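Local atomic coordinates of pectate lyase/Amb allergen (Acidovorax citrulli, PDB entry 4HWV), a protein that probably cleaves pectate as a calcium-binding, secreted lyase of polysaccharide lyase family 1. Residues A[76-90]-A[166-180]. Sequence-based numbering, arbitrary orientation.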
loop_
_atom_site.group_PDB
_atom_site.type_symbol
_atom_site.label_atom_id
_atom_site.label_comp_id
_atom_site.label_asym_id
_atom_site.label_seq_id
_atom_site.Cartn_x
_atom_site.Cartn_y
_atom_site.Cartn_z
ATOM N N LYS A 76 -7.367 35.082 -4.996
ATOM C CA LYS A 76 -7.909 34.908 -6.333
ATOM C C LYS A 76 -6.977 35.348 -7.458
ATOM O O LYS A 76 -7.321 35.197 -8.637
ATOM C CB LYS A 76 -9.255 35.628 -6.475
ATOM C CG LYS A 76 -10.326 35.125 -5.501
ATOM C CD LYS A 76 -11.680 35.802 -5.774
ATOM C CE LYS A 76 -12.639 35.586 -4.616
ATOM N NZ LYS A 76 -14.078 35.685 -5.040
ATOM N N ALA A 77 -5.828 35.927 -7.120
ATOM C CA ALA A 77 -4.879 36.369 -8.152
ATOM C C ALA A 77 -4.141 35.174 -8.776
ATOM O O ALA A 77 -3.918 34.163 -8.116
ATOM C CB ALA A 77 -3.892 37.342 -7.556
ATOM N N PRO A 78 -3.721 35.302 -10.047
ATOM C CA PRO A 78 -2.964 34.206 -10.672
ATOM C C PRO A 78 -1.746 33.796 -9.843
ATOM O O PRO A 78 -0.978 34.635 -9.354
ATOM C CB PRO A 78 -2.535 34.809 -12.012
ATOM C CG PRO A 78 -3.674 35.807 -12.334
ATOM C CD PRO A 78 -4.009 36.403 -10.990
ATOM N N LYS A 79 -1.587 32.492 -9.663
ATOM C CA LYS A 79 -0.493 31.956 -8.865
ATOM C C LYS A 79 -0.029 30.631 -9.440
ATOM O O LYS A 79 -0.812 29.842 -9.987
ATOM C CB LYS A 79 -0.911 31.774 -7.396
ATOM C CG LYS A 79 -1.931 30.642 -7.191
ATOM C CD LYS A 79 -2.652 30.689 -5.854
ATOM C CE LYS A 79 -3.634 31.848 -5.758
ATOM N NZ LYS A 79 -4.657 31.827 -6.872
ATOM N N VAL A 80 1.264 30.376 -9.280
ATOM C CA VAL A 80 1.878 29.126 -9.683
ATOM C C VAL A 80 2.524 28.526 -8.459
ATOM O O VAL A 80 3.386 29.141 -7.826
ATOM C CB VAL A 80 2.915 29.350 -10.801
ATOM C CG1 VAL A 80 3.700 28.072 -11.070
ATOM C CG2 VAL A 80 2.203 29.845 -12.060
ATOM N N ILE A 81 2.077 27.317 -8.112
ATOM C CA ILE A 81 2.515 26.647 -6.896
ATOM C C ILE A 81 3.141 25.318 -7.318
ATOM O O ILE A 81 2.452 24.421 -7.824
ATOM C CB ILE A 81 1.328 26.410 -5.928
ATOM C CG1 ILE A 81 0.681 27.745 -5.538
ATOM C CG2 ILE A 81 1.799 25.642 -4.704
ATOM C CD1 ILE A 81 -0.668 27.596 -4.860
ATOM N N ARG A 82 4.452 25.204 -7.115
ATOM C CA ARG A 82 5.179 23.999 -7.487
ATOM C C ARG A 82 5.347 23.112 -6.265
ATOM O O ARG A 82 5.677 23.598 -5.184
ATOM C CB ARG A 82 6.527 24.344 -8.121
ATOM C CG ARG A 82 6.352 25.159 -9.390
ATOM C CD ARG A 82 7.607 25.255 -10.241
ATOM N NE ARG A 82 7.362 26.144 -11.373
ATOM C CZ ARG A 82 6.904 25.756 -12.562
ATOM N NH1 ARG A 82 6.632 24.478 -12.822
ATOM N NH2 ARG A 82 6.705 26.675 -13.495
ATOM N N ILE A 83 5.080 21.817 -6.438
ATOM C CA ILE A 83 5.133 20.874 -5.326
ATOM C C ILE A 83 6.494 20.177 -5.310
ATOM O O ILE A 83 6.844 19.459 -6.251
ATOM C CB ILE A 83 4.036 19.789 -5.450
ATOM C CG1 ILE A 83 2.661 20.430 -5.717
ATOM C CG2 ILE A 83 4.078 18.839 -4.230
ATOM C CD1 ILE A 83 2.200 21.395 -4.653
ATOM N N ARG A 84 7.263 20.417 -4.251
ATOM C CA ARG A 84 8.557 19.776 -4.063
ATOM C C ARG A 84 8.423 18.604 -3.114
ATOM O O ARG A 84 8.201 18.787 -1.918
ATOM C CB ARG A 84 9.616 20.754 -3.529
ATOM C CG ARG A 84 11.013 20.137 -3.511
ATOM C CD ARG A 84 12.111 20.999 -2.886
ATOM N NE ARG A 84 12.344 22.280 -3.541
ATOM C CZ ARG A 84 12.970 22.425 -4.704
ATOM N NH1 ARG A 84 13.379 21.359 -5.383
ATOM N NH2 ARG A 84 13.168 23.638 -5.199
ATOM N N GLY A 85 8.569 17.401 -3.647
ATOM C CA GLY A 85 8.492 16.207 -2.820
ATOM C C GLY A 85 7.074 15.883 -2.378
ATOM O O GLY A 85 6.099 16.098 -3.123
ATOM N N THR A 86 6.962 15.343 -1.170
ATOM C CA THR A 86 5.693 14.830 -0.672
ATOM C C THR A 86 5.049 15.761 0.350
ATOM O O THR A 86 5.684 16.151 1.326
ATOM C CB THR A 86 5.889 13.475 0.005
ATOM O OG1 THR A 86 6.285 12.512 -0.979
ATOM C CG2 THR A 86 4.594 13.029 0.703
ATOM N N ILE A 87 3.776 16.089 0.129
ATOM C CA ILE A 87 2.991 16.864 1.078
ATOM C C ILE A 87 1.903 15.973 1.672
ATOM O O ILE A 87 1.008 15.518 0.964
ATOM C CB ILE A 87 2.374 18.105 0.406
ATOM C CG1 ILE A 87 3.510 19.010 -0.082
ATOM C CG2 ILE A 87 1.424 18.827 1.377
ATOM C CD1 ILE A 87 3.070 20.309 -0.711
ATOM N N ASP A 88 2.001 15.728 2.971
ATOM C CA ASP A 88 1.007 14.963 3.705
ATOM C C ASP A 88 -0.026 15.951 4.224
ATOM O O ASP A 88 0.285 16.850 5.011
ATOM C CB ASP A 88 1.699 14.270 4.885
ATOM C CG ASP A 88 0.790 13.299 5.635
ATOM O OD1 ASP A 88 -0.402 13.171 5.282
ATOM O OD2 ASP A 88 1.281 12.685 6.602
ATOM N N LEU A 89 -1.276 15.771 3.800
ATOM C CA LEU A 89 -2.344 16.671 4.228
ATOM C C LEU A 89 -2.967 16.305 5.570
ATOM O O LEU A 89 -3.678 17.124 6.142
ATOM C CB LEU A 89 -3.443 16.773 3.161
ATOM C CG LEU A 89 -2.991 17.367 1.819
ATOM C CD1 LEU A 89 -4.152 17.347 0.838
ATOM C CD2 LEU A 89 -2.416 18.790 2.001
ATOM N N ASN A 90 -2.726 15.084 6.065
ATOM C CA ASN A 90 -3.338 14.635 7.325
ATOM C C ASN A 90 -2.397 14.948 8.480
ATOM O O ASN A 90 -1.941 14.051 9.202
ATOM C CB ASN A 90 -3.698 13.146 7.248
ATOM C CG ASN A 90 -4.550 12.688 8.418
ATOM O OD1 ASN A 90 -5.526 13.335 8.779
ATOM N ND2 ASN A 90 -4.175 11.572 9.012
ATOM N N ASN A 166 -7.658 30.921 -10.531
ATOM C CA ASN A 166 -6.414 31.265 -11.209
ATOM C C ASN A 166 -5.208 30.624 -10.544
ATOM O O ASN A 166 -4.201 31.269 -10.273
ATOM C CB ASN A 166 -6.248 32.785 -11.318
ATOM C CG ASN A 166 -7.430 33.451 -11.984
ATOM O OD1 ASN A 166 -7.860 33.040 -13.054
ATOM N ND2 ASN A 166 -7.959 34.490 -11.348
ATOM N N THR A 167 -5.321 29.323 -10.302
ATOM C CA THR A 167 -4.286 28.593 -9.596
ATOM C C THR A 167 -3.741 27.470 -10.442
ATOM O O THR A 167 -4.513 26.678 -10.999
ATOM C CB THR A 167 -4.858 27.984 -8.300
ATOM O OG1 THR A 167 -5.348 29.043 -7.470
ATOM C CG2 THR A 167 -3.788 27.199 -7.531
ATOM N N SER A 168 -2.417 27.386 -10.512
ATOM C CA SER A 168 -1.741 26.197 -11.019
ATOM C C SER A 168 -1.015 25.468 -9.902
ATOM O O SER A 168 -0.268 26.093 -9.140
ATOM C CB SER A 168 -0.726 26.568 -12.097
ATOM O OG SER A 168 -1.407 27.069 -13.236
ATOM N N LEU A 169 -1.259 24.159 -9.802
ATOM C CA LEU A 169 -0.507 23.274 -8.921
ATOM C C LEU A 169 0.305 22.377 -9.834
ATOM O O LEU A 169 -0.271 21.591 -10.606
ATOM C CB LEU A 169 -1.435 22.424 -8.051
ATOM C CG LEU A 169 -2.342 23.208 -7.106
ATOM C CD1 LEU A 169 -3.361 22.295 -6.451
ATOM C CD2 LEU A 169 -1.543 23.891 -6.034
ATOM N N LEU A 170 1.636 22.495 -9.761
ATOM C CA LEU A 170 2.509 21.846 -10.736
ATOM C C LEU A 170 3.565 21.047 -9.989
ATOM O O LEU A 170 4.385 21.612 -9.276
ATOM C CB LEU A 170 3.179 22.893 -11.653
ATOM C CG LEU A 170 2.218 23.785 -12.456
ATOM C CD1 LEU A 170 3.002 24.847 -13.214
ATOM C CD2 LEU A 170 1.308 23.015 -13.431
ATOM N N GLY A 171 3.515 19.728 -10.097
ATOM C CA GLY A 171 4.535 18.923 -9.447
ATOM C C GLY A 171 5.921 19.162 -10.026
ATOM O O GLY A 171 6.061 19.344 -11.235
ATOM N N ILE A 172 6.944 19.118 -9.167
ATOM C CA ILE A 172 8.330 19.155 -9.634
ATOM C C ILE A 172 8.865 17.741 -9.858
ATOM O O ILE A 172 8.786 16.879 -8.970
ATOM C CB ILE A 172 9.239 19.852 -8.600
ATOM C CG1 ILE A 172 8.837 21.327 -8.470
ATOM C CG2 ILE A 172 10.714 19.689 -8.964
ATOM C CD1 ILE A 172 9.463 22.034 -7.278
ATOM N N GLY A 173 9.426 17.486 -11.038
ATOM C CA GLY A 173 10.189 16.249 -11.202
ATOM C C GLY A 173 9.309 15.013 -11.279
ATOM O O GLY A 173 8.196 15.040 -11.813
ATOM N N THR A 174 9.818 13.915 -10.743
ATOM C CA THR A 174 9.153 12.626 -10.880
ATOM C C THR A 174 8.574 12.121 -9.567
ATOM O O THR A 174 8.028 11.022 -9.518
ATOM C CB THR A 174 10.135 11.578 -11.420
ATOM O OG1 THR A 174 11.265 11.511 -10.545
ATOM C CG2 THR A 174 10.608 11.945 -12.839
ATOM N N ASP A 175 8.671 12.914 -8.500
ATOM C CA ASP A 175 8.262 12.441 -7.182
ATOM C C ASP A 175 7.427 13.442 -6.388
ATOM O O ASP A 175 7.392 13.388 -5.157
ATOM C CB ASP A 175 9.483 11.981 -6.384
ATOM C CG ASP A 175 10.449 13.104 -6.091
ATOM O OD1 ASP A 175 10.318 14.204 -6.659
ATOM O OD2 ASP A 175 11.366 12.866 -5.287
ATOM N N ALA A 176 6.738 14.345 -7.075
ATOM C CA ALA A 176 5.844 15.262 -6.371
ATOM C C ALA A 176 4.599 14.499 -5.934
ATOM O O ALA A 176 3.968 13.824 -6.757
ATOM C CB ALA A 176 5.456 16.408 -7.273
ATOM N N LYS A 177 4.245 14.600 -4.655
ATOM C CA LYS A 177 3.086 13.870 -4.144
ATOM C C LYS A 177 2.245 14.722 -3.212
ATOM O O LYS A 177 2.777 15.549 -2.452
ATOM C CB LYS A 177 3.508 12.626 -3.362
ATOM C CG LYS A 177 4.331 11.610 -4.135
ATOM C CD LYS A 177 4.413 10.280 -3.367
ATOM C CE LYS A 177 4.955 9.158 -4.215
ATOM N NZ LYS A 177 4.705 7.865 -3.504
ATOM N N ILE A 178 0.930 14.502 -3.245
ATOM C CA ILE A 178 0.032 15.062 -2.230
ATOM C C ILE A 178 -0.769 13.888 -1.678
ATOM O O ILE A 178 -1.427 13.159 -2.441
ATOM C CB ILE A 178 -0.890 16.132 -2.840
ATOM C CG1 ILE A 178 -0.045 17.317 -3.337
ATOM C CG2 ILE A 178 -1.923 16.585 -1.803
ATOM C CD1 ILE A 178 -0.857 18.426 -3.991
ATOM N N LEU A 179 -0.657 13.670 -0.371
ATOM C CA LEU A 179 -1.260 12.498 0.275
ATOM C C LEU A 179 -2.351 12.858 1.258
ATOM O O LEU A 179 -2.275 13.865 1.942
ATOM C CB LEU A 179 -0.224 11.735 1.098
ATOM C CG LEU A 179 1.160 11.479 0.511
ATOM C CD1 LEU A 179 2.027 10.798 1.565
ATOM C CD2 LEU A 179 1.083 10.632 -0.751
ATOM N N HIS A 180 -3.345 11.982 1.356
ATOM C CA HIS A 180 -4.215 11.925 2.525
ATOM C C HIS A 180 -5.197 13.081 2.664
ATOM O O HIS A 180 -5.693 13.346 3.767
ATOM C CB HIS A 180 -3.379 11.794 3.808
ATOM C CG HIS A 180 -2.421 10.647 3.781
ATOM N ND1 HIS A 180 -1.175 10.703 4.368
ATOM C CD2 HIS A 180 -2.512 9.428 3.197
ATOM C CE1 HIS A 180 -0.542 9.559 4.162
ATOM N NE2 HIS A 180 -1.334 8.764 3.454
HETATM O O HOH W 1 7.347 21.883 -11.909
HETATM O O HOH W 2 9.368 16.732 -6.306
HETATM O O HOH W 3 8.345 12.625 -2.765
#
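H180 meets D88 at one end of two stacked layers of parallel strands, a textbook case of coil stacking in the right-handed beta-helix of family 1 pectate lyases. ND1 of H180 donates to D88 OD1 at 2.7 Å, nearly in the plane of its ring but well above that of the carboxylate. D88 holds its CG opposite the backbone N (chi1 -173°), which carries OD1 to the imidazole. The backbone N of N90 reaches D88 OD1 at 3.1 Å from the opposite face of the carboxylate, closing an Asx turn, so two donors grip one oxygen. L179 CB lies over one face of the imidazole.

At the other end, K79 NZ donates to T167 OG1 at 2.9 Å and to A77 O at 2.7 Å; bends at chi3 and chi4 curl the chain back to them. T167 OG1 also hydrogen-bonds P164 O, and K79 NZ also bonds D75 O. Close by, N166 ND2 donates to K76 O at 2.9 Å, with the oxygen close to its amide plane.

Between these ends, a ladder of backbone bonds joins 79-83 to 167-171 and 86-88 to 177-179. One face of the sheet carries I81 against L169, I81 CB lying 3.8 Å from L169 CD2, and I87 beside I178. Farther along, L89 CD1 presses on I178 CG2 at 3.5 Å. Where 166-180 swings out through the type II' turn I172 to D175, direct pairing lapses and one water links G85 N, I172 O and D175 OD1.

Outward, K177 forms a salt bridge with E203, and N90 OD1 bonds Y103. Strand 44-47 pairs with 79-83 on one side, while 192-198 and 201-203 continue the stack beyond 166-180; helix 50-57 packs through L53, A56 and L57 on I81, consistent with the helix that caps the N-terminal end of the beta-helix in this family.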